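Local structure of Drep2 (Drosophila melanogaster, 4D2K) at residues V25-F30 with E64-L69; E32-G37 with V49-E54; R36-L41 with L75-Q80. The protein is a member of the DNA fragmentation factor family whose CIDE domain, described here, probably self-associates into higher-order assemblies that serve apoptotic DNA fragmentation. All blocks are in the same frame, centred on the assembly; numbering follows the deposited sequence.

Contact 1 (V25-F30 with E64-L69)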
# COMPACT_ATOMS: atom_id res chain seq x y z
N VAL A 25 2.16 -6.68 5.71
CA VAL A 25 1.92 -7.66 4.67
C VAL A 25 3.24 -8.14 4.19
O VAL A 25 4.26 -7.46 4.34
CB VAL A 25 1.11 -7.07 3.47
CG1 VAL A 25 -0.27 -6.61 3.91
CG2 VAL A 25 1.91 -5.94 2.79
N VAL A 26 3.23 -9.31 3.57
CA VAL A 26 4.43 -9.87 2.98
C VAL A 26 4.10 -10.27 1.56
O VAL A 26 3.29 -11.16 1.35
CB VAL A 26 4.95 -11.09 3.76
CG1 VAL A 26 6.21 -11.64 3.09
CG2 VAL A 26 5.23 -10.71 5.20
N VAL A 27 4.74 -9.61 0.59
CA VAL A 27 4.35 -9.74 -0.82
C VAL A 27 5.55 -9.70 -1.76
O VAL A 27 6.58 -9.09 -1.45
CB VAL A 27 3.36 -8.63 -1.24
CG1 VAL A 27 2.01 -8.75 -0.47
CG2 VAL A 27 3.98 -7.26 -1.03
N GLY A 28 5.40 -10.36 -2.91
CA GLY A 28 6.46 -10.40 -3.91
C GLY A 28 6.29 -9.44 -5.07
O GLY A 28 7.27 -9.11 -5.73
N THR A 29 5.05 -9.02 -5.34
CA THR A 29 4.74 -8.19 -6.51
C THR A 29 3.77 -7.05 -6.19
O THR A 29 3.01 -7.11 -5.21
CB THR A 29 4.08 -9.02 -7.66
OG1 THR A 29 2.81 -9.48 -7.21
CG2 THR A 29 4.92 -10.24 -8.09
N PHE A 30 3.75 -6.04 -7.05
CA PHE A 30 2.83 -4.92 -6.89
C PHE A 30 1.37 -5.38 -6.91
O PHE A 30 0.55 -4.91 -6.11
CB PHE A 30 3.09 -3.87 -7.96
CG PHE A 30 2.08 -2.76 -7.95
CD1 PHE A 30 2.07 -1.82 -6.93
CD2 PHE A 30 1.13 -2.66 -8.96
CE1 PHE A 30 1.13 -0.82 -6.92
CE2 PHE A 30 0.19 -1.67 -8.96
CZ PHE A 30 0.18 -0.74 -7.93
N GLU A 64 7.90 -1.80 -11.29
CA GLU A 64 9.26 -1.25 -11.32
C GLU A 64 9.55 -0.39 -10.06
O GLU A 64 10.51 -0.62 -9.27
CB GLU A 64 9.47 -0.42 -12.60
CG GLU A 64 9.39 -1.23 -13.92
CD GLU A 64 7.95 -1.47 -14.39
OE1 GLU A 64 7.12 -0.53 -14.31
OE2 GLU A 64 7.65 -2.61 -14.82
N TYR A 65 8.64 0.54 -9.80
CA TYR A 65 8.83 1.41 -8.66
C TYR A 65 8.66 0.58 -7.39
O TYR A 65 9.36 0.78 -6.42
CB TYR A 65 7.85 2.58 -8.66
CG TYR A 65 8.32 3.68 -7.73
CD1 TYR A 65 9.24 4.64 -8.18
CD2 TYR A 65 7.93 3.71 -6.40
CE1 TYR A 65 9.72 5.64 -7.33
CE2 TYR A 65 8.38 4.73 -5.54
CZ TYR A 65 9.28 5.68 -6.02
OH TYR A 65 9.74 6.65 -5.18
N PHE A 66 7.71 -0.35 -7.43
CA PHE A 66 7.43 -1.23 -6.31
C PHE A 66 8.70 -1.97 -5.91
O PHE A 66 9.04 -2.05 -4.73
CB PHE A 66 6.31 -2.22 -6.65
CG PHE A 66 6.26 -3.39 -5.70
CD1 PHE A 66 5.50 -3.32 -4.55
CD2 PHE A 66 7.00 -4.54 -5.95
CE1 PHE A 66 5.47 -4.38 -3.65
CE2 PHE A 66 6.99 -5.60 -5.06
CZ PHE A 66 6.22 -5.52 -3.90
N ARG A 67 9.43 -2.48 -6.90
CA ARG A 67 10.61 -3.28 -6.60
C ARG A 67 11.68 -2.42 -6.03
O ARG A 67 12.56 -2.95 -5.34
CB ARG A 67 11.16 -4.00 -7.84
CG ARG A 67 10.33 -5.19 -8.27
CD ARG A 67 11.01 -6.01 -9.36
NE ARG A 67 10.93 -5.35 -10.66
CZ ARG A 67 9.82 -5.33 -11.40
NH1 ARG A 67 8.71 -5.91 -10.96
NH2 ARG A 67 9.81 -4.72 -12.58
N THR A 68 11.59 -1.10 -6.22
CA THR A 68 12.63 -0.29 -5.53
C THR A 68 12.37 -0.07 -4.03
O THR A 68 13.22 0.51 -3.36
CB THR A 68 12.79 1.10 -6.13
OG1 THR A 68 11.72 1.96 -5.70
CG2 THR A 68 12.92 1.00 -7.65
N LEU A 69 11.20 -0.44 -3.53
CA LEU A 69 10.85 -0.18 -2.11
C LEU A 69 11.64 -1.01 -1.10
O LEU A 69 11.71 -2.23 -1.23
CB LEU A 69 9.35 -0.45 -1.88
CG LEU A 69 8.39 0.41 -2.68
CD1 LEU A 69 6.93 0.08 -2.34
CD2 LEU A 69 8.71 1.90 -2.46
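An aromatic side chain, Phe-66, lies against the turn that runs from Val-27 to Phe-30, so the short helix 63-67 is packed onto the junction between strand 22-27 and helix 30-40. Its CG stands anti to the backbone N (chi1 163°), and the ring reaches across flat to cover peptide atoms with one face: the N of Phe-30 stands over its centre, 3.7 Å from Phe-66 CD2, and Thr-29 C lies toward the rim, 3.7 Å from Phe-66 CZ. At the ring edge, Val-27 CG2 meets Phe-66 CZ at 4.0 Å, while Gly-28 O comes obliquely to within 3.6 Å of Phe-66 CE2. Nearer the helix backbone, the CB atoms of Phe-30 and Phe-66 touch at 3.8 Å, although the Phe-30 ring turns away to Ile-60. Thr-29 suits the N-cap of helix 30-40, its OG1 bonding Glu-32 N. Replacing Phe-66 by an alanine would probably leave the Thr-29 to Phe-30 peptide without its aromatic cover and Val-27 CG2 without this aromatic neighbour. The contact is thus one of van der Waals packing, a wide, flat ring covering the turn, while the capping bond from Thr-29 to Glu-32 fixes the start of the helix.

Contact 2 (E32-G37 with V49-E54)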
# COMPACT_ATOMS: atom_id res chain seq x y z
N GLU A 32 0.18 -8.26 -6.03
CA GLU A 32 -0.02 -8.92 -4.76
C GLU A 32 -0.07 -7.87 -3.64
O GLU A 32 -0.80 -8.04 -2.65
CB GLU A 32 1.09 -9.96 -4.55
CG GLU A 32 0.92 -10.93 -3.40
CD GLU A 32 2.13 -11.85 -3.25
OE1 GLU A 32 2.71 -12.23 -4.30
OE2 GLU A 32 2.54 -12.15 -2.11
N LEU A 33 0.69 -6.79 -3.78
CA LEU A 33 0.57 -5.69 -2.83
C LEU A 33 -0.87 -5.20 -2.78
O LEU A 33 -1.42 -5.05 -1.69
CB LEU A 33 1.52 -4.54 -3.16
CG LEU A 33 1.25 -3.26 -2.37
CD1 LEU A 33 1.34 -3.50 -0.88
CD2 LEU A 33 2.27 -2.21 -2.75
N LEU A 34 -1.49 -5.00 -3.95
CA LEU A 34 -2.90 -4.57 -3.99
C LEU A 34 -3.87 -5.59 -3.38
O LEU A 34 -4.73 -5.24 -2.58
CB LEU A 34 -3.33 -4.28 -5.44
CG LEU A 34 -2.67 -3.11 -6.17
CD1 LEU A 34 -3.15 -3.00 -7.61
CD2 LEU A 34 -2.97 -1.82 -5.44
N VAL A 35 -3.74 -6.86 -3.78
CA VAL A 35 -4.61 -7.89 -3.23
C VAL A 35 -4.54 -7.97 -1.69
O VAL A 35 -5.58 -7.93 -1.03
CB VAL A 35 -4.29 -9.27 -3.83
CG1 VAL A 35 -4.99 -10.35 -3.04
CG2 VAL A 35 -4.69 -9.31 -5.32
N ARG A 36 -3.33 -8.09 -1.13
CA ARG A 36 -3.18 -8.28 0.33
C ARG A 36 -3.48 -6.98 1.07
O ARG A 36 -3.97 -6.99 2.20
CB ARG A 36 -1.76 -8.74 0.71
CG ARG A 36 -1.39 -10.08 0.14
CD ARG A 36 -2.55 -11.03 0.19
NE ARG A 36 -2.28 -12.16 -0.68
CZ ARG A 36 -3.22 -12.94 -1.20
NH1 ARG A 36 -4.49 -12.70 -0.92
NH2 ARG A 36 -2.89 -13.95 -2.00
N GLY A 37 -3.17 -5.85 0.44
CA GLY A 37 -3.46 -4.57 1.06
C GLY A 37 -4.96 -4.41 1.20
O GLY A 37 -5.46 -4.10 2.29
N VAL A 49 -8.22 1.06 -5.88
CA VAL A 49 -7.53 1.77 -4.81
C VAL A 49 -6.27 2.39 -5.39
O VAL A 49 -5.83 2.06 -6.50
CB VAL A 49 -7.14 0.82 -3.62
CG1 VAL A 49 -8.37 0.19 -2.99
CG2 VAL A 49 -6.18 -0.27 -4.08
N ARG A 50 -5.69 3.29 -4.63
CA ARG A 50 -4.39 3.82 -4.96
C ARG A 50 -3.43 3.52 -3.80
O ARG A 50 -3.84 3.42 -2.66
CB ARG A 50 -4.54 5.32 -5.25
CG ARG A 50 -5.21 5.58 -6.59
CD ARG A 50 -5.81 6.97 -6.70
NE ARG A 50 -6.77 7.22 -5.63
CZ ARG A 50 -6.60 8.10 -4.65
NH1 ARG A 50 -5.49 8.85 -4.61
NH2 ARG A 50 -7.53 8.26 -3.72
N VAL A 51 -2.16 3.35 -4.10
CA VAL A 51 -1.18 3.11 -3.05
C VAL A 51 -0.17 4.25 -3.08
O VAL A 51 0.35 4.58 -4.14
CB VAL A 51 -0.47 1.75 -3.22
CG1 VAL A 51 0.61 1.58 -2.17
CG2 VAL A 51 -1.50 0.61 -3.12
N VAL A 52 0.11 4.86 -1.94
CA VAL A 52 1.06 5.95 -1.94
C VAL A 52 2.06 5.77 -0.82
O VAL A 52 1.78 5.07 0.15
CB VAL A 52 0.37 7.35 -1.80
CG1 VAL A 52 -0.61 7.61 -2.94
CG2 VAL A 52 -0.34 7.48 -0.44
N LEU A 53 3.21 6.42 -0.93
CA LEU A 53 4.17 6.43 0.15
C LEU A 53 3.58 7.22 1.32
O LEU A 53 2.94 8.25 1.12
CB LEU A 53 5.48 7.07 -0.29
CG LEU A 53 6.34 6.34 -1.33
CD1 LEU A 53 7.60 7.16 -1.57
CD2 LEU A 53 6.70 4.96 -0.82
N GLU A 54 3.79 6.73 2.53
CA GLU A 54 3.30 7.45 3.68
C GLU A 54 4.03 8.78 3.85
O GLU A 54 3.47 9.74 4.34
CB GLU A 54 3.42 6.60 4.96
CG GLU A 54 2.71 7.22 6.18
CD GLU A 54 3.53 8.31 6.84
OE1 GLU A 54 4.77 8.24 6.76
OE2 GLU A 54 2.94 9.24 7.43
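Helix 32-37, whose Leu-33 and Leu-34 meet Val-49 and Val-51, passes over strand 49-53 almost at a right angle (106° between their directions), with 10.0 Å between the axes at closest approach. That spacing leaves room for one layer of aliphatic side chains. Leu-34 makes the two shorter contacts. Its CG is anti to its own carbonyl carbon (chi1 -66°), and although its CB does not aim straight at the strand, the branch end swings in so that one methyl, CD2, straddles two valines: it lies 3.8 Å from Val-49 CG2 and 3.7 Å from Val-51 CG2. Beside Val-49 the two side chains run past each other in opposite senses. Val-51 uses both branches. A chi1 of 176° turns its CG1 away from the backbone N, and CG2 serves Leu-34 while CG1 faces Leu-33, whose CD2 is 4.2 Å from Val-51 CG1 in a looser contact. The residue types fit their roles: beta-branched valines two apart in an extended strand put short, broad side chains on the same face, and the longer leucines supply the reach from the helix. Arg-50, between the valines, points to the other face of the sheet, where its side chain touches Leu-78 and its NH2 bonds the O of Glu-82. On the helix side of the sheet the layer continues past this crossing: Leu-33 also packs on Leu-75 and Val-49 on Leu-77, both from the adjoining strand 74-79, while Val-43, in the loop after the helix, touches Val-49.

Contact 3 (R36-L41 with L75-Q80)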
# COMPACT_ATOMS: atom_id res chain seq x y z
N ARG A 36 -3.33 -8.09 -1.13
CA ARG A 36 -3.18 -8.28 0.33
C ARG A 36 -3.48 -6.98 1.07
O ARG A 36 -3.97 -6.99 2.20
CB ARG A 36 -1.76 -8.74 0.71
CG ARG A 36 -1.39 -10.08 0.14
CD ARG A 36 -2.55 -11.03 0.19
NE ARG A 36 -2.28 -12.16 -0.68
CZ ARG A 36 -3.22 -12.94 -1.20
NH1 ARG A 36 -4.49 -12.70 -0.92
NH2 ARG A 36 -2.89 -13.95 -2.00
N GLY A 37 -3.17 -5.85 0.44
CA GLY A 37 -3.46 -4.57 1.06
C GLY A 37 -4.96 -4.41 1.20
O GLY A 37 -5.46 -4.10 2.29
N LYS A 38 -5.68 -4.70 0.13
CA LYS A 38 -7.13 -4.58 0.22
C LYS A 38 -7.72 -5.58 1.22
O LYS A 38 -8.55 -5.19 2.05
CB LYS A 38 -7.79 -4.72 -1.16
CG LYS A 38 -7.52 -3.50 -2.07
CD LYS A 38 -8.29 -3.56 -3.39
CE LYS A 38 -7.53 -4.30 -4.48
NZ LYS A 38 -8.20 -4.14 -5.82
N ASP A 39 -7.29 -6.85 1.17
CA ASP A 39 -7.76 -7.81 2.17
C ASP A 39 -7.48 -7.36 3.61
O ASP A 39 -8.34 -7.44 4.47
CB ASP A 39 -7.12 -9.19 1.96
CG ASP A 39 -7.54 -10.18 3.04
OD1 ASP A 39 -8.74 -10.50 3.12
OD2 ASP A 39 -6.68 -10.62 3.84
N LYS A 40 -6.26 -6.94 3.90
CA LYS A 40 -5.90 -6.59 5.26
C LYS A 40 -6.63 -5.32 5.73
O LYS A 40 -6.87 -5.12 6.93
CB LYS A 40 -4.38 -6.41 5.37
CG LYS A 40 -3.58 -7.72 5.36
CD LYS A 40 -3.41 -8.28 6.75
CE LYS A 40 -2.20 -9.22 6.88
NZ LYS A 40 -2.14 -10.27 5.83
N LEU A 41 -6.99 -4.45 4.79
CA LEU A 41 -7.71 -3.26 5.21
C LEU A 41 -9.23 -3.43 5.05
O LEU A 41 -9.97 -2.48 5.25
CB LEU A 41 -7.21 -2.02 4.46
CG LEU A 41 -6.09 -1.27 5.21
CD1 LEU A 41 -4.96 -2.19 5.57
CD2 LEU A 41 -5.55 -0.12 4.37
N LEU A 75 3.33 2.37 3.55
CA LEU A 75 2.47 2.76 2.44
C LEU A 75 1.06 3.04 2.94
O LEU A 75 0.63 2.49 3.94
CB LEU A 75 2.44 1.66 1.37
CG LEU A 75 3.75 1.22 0.72
CD1 LEU A 75 3.55 0.00 -0.19
CD2 LEU A 75 4.36 2.40 -0.05
N LEU A 76 0.33 3.94 2.27
CA LEU A 76 -1.08 4.13 2.58
C LEU A 76 -1.89 3.61 1.42
O LEU A 76 -1.55 3.80 0.25
CB LEU A 76 -1.42 5.61 2.83
CG LEU A 76 -0.63 6.45 3.84
CD1 LEU A 76 -1.29 7.80 4.03
CD2 LEU A 76 -0.46 5.73 5.17
N LEU A 77 -2.99 2.96 1.75
CA LEU A 77 -3.93 2.56 0.74
C LEU A 77 -5.03 3.62 0.75
O LEU A 77 -5.61 3.88 1.79
CB LEU A 77 -4.45 1.16 1.05
CG LEU A 77 -5.19 0.35 -0.00
CD1 LEU A 77 -5.07 -1.12 0.33
CD2 LEU A 77 -6.65 0.74 0.01
N LEU A 78 -5.30 4.23 -0.39
CA LEU A 78 -6.35 5.25 -0.52
C LEU A 78 -7.50 4.70 -1.34
O LEU A 78 -7.30 4.22 -2.46
CB LEU A 78 -5.82 6.50 -1.23
CG LEU A 78 -4.58 7.16 -0.65
CD1 LEU A 78 -4.15 8.35 -1.48
CD2 LEU A 78 -4.81 7.55 0.79
N ARG A 79 -8.70 4.75 -0.78
CA ARG A 79 -9.88 4.37 -1.55
C ARG A 79 -10.80 5.57 -1.74
O ARG A 79 -10.63 6.61 -1.09
CB ARG A 79 -10.62 3.23 -0.86
CG ARG A 79 -10.66 3.35 0.67
CD ARG A 79 -11.33 2.15 1.31
NE ARG A 79 -12.55 1.78 0.60
CZ ARG A 79 -13.44 0.91 1.06
NH1 ARG A 79 -13.26 0.33 2.24
NH2 ARG A 79 -14.52 0.62 0.34
N GLN A 80 -11.76 5.43 -2.66
CA GLN A 80 -12.88 6.37 -2.80
C GLN A 80 -12.61 7.85 -2.52
O GLN A 80 -13.20 8.40 -1.58
CB GLN A 80 -14.01 5.96 -1.84
CG GLN A 80 -14.82 4.73 -2.23
CD GLN A 80 -15.98 4.52 -1.27
OE1 GLN A 80 -15.97 5.03 -0.14
NE2 GLN A 80 -16.98 3.77 -1.71
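Leu-77 sets its CD1 methyl against the backbone of helix 30-40, 3.4 Å from the C and 3.6 Å from the O of Gly-37; Leu-77 CD1 is also 3.6 Å from the N of Lys-38. Its chi1 of -165° carries CG away from the backbone N and out toward the helix. Such closeness depends on the bare surface of Gly-37: a CB on that residue would point at the strand and come tightly against the same methyl. Two side chains of the helix segment flank Leu-77. Leu-41, just after the helix, lays CD2 3.7 Å from Leu-77 CB, the two side chains sliding past one another in opposite directions. Lys-38 contributes its aliphatic stem, with CG 4.2 Å from Leu-77 CD1 and the chains crossing at about a right angle. From the sheet itself, Ile-14 of strand 10-16 packs on both leucines. Farther out, the stem of Lys-38 bends at chi3 (-88°) and carries NZ away to the carbonyl oxygens of Ala-45 and Glu-47, so the residue combines apolar packing with a polar tie to the following loop. The bond from Leu-41 N to Gly-37 O (3.0 Å) closes the last turn of the helix, from which the Leu-41 side chain points toward the strand. A helix resting across a mixed sheet, against a central strand that runs parallel to the first strand, is the hallmark of the ubiquitin-like beta-grasp fold to which CIDE-N domains belong.

Contacts 2 and 3 start from the same helix, 30-40, and share Arg-36 and Gly-37; their centres are about 5 Å apart, and their strands 49-53 and 74-79 are antiparallel neighbours in one mixed sheet. The centre of contact 1 lies about 10 Å from that of contact 2 and about 14 Å from that of contact 3, across the chain's centre from it. Along the chain, contact 2 falls wholly between the segments of contact 1, whereas those of contacts 1 and 3 alternate. Phe-66 CD1 meets Leu-33 CD2 at 3.9 Å, joining contact 1 to contact 2. Together they pack both helices into a single compact CIDE domain, the unit that probably assembles with others.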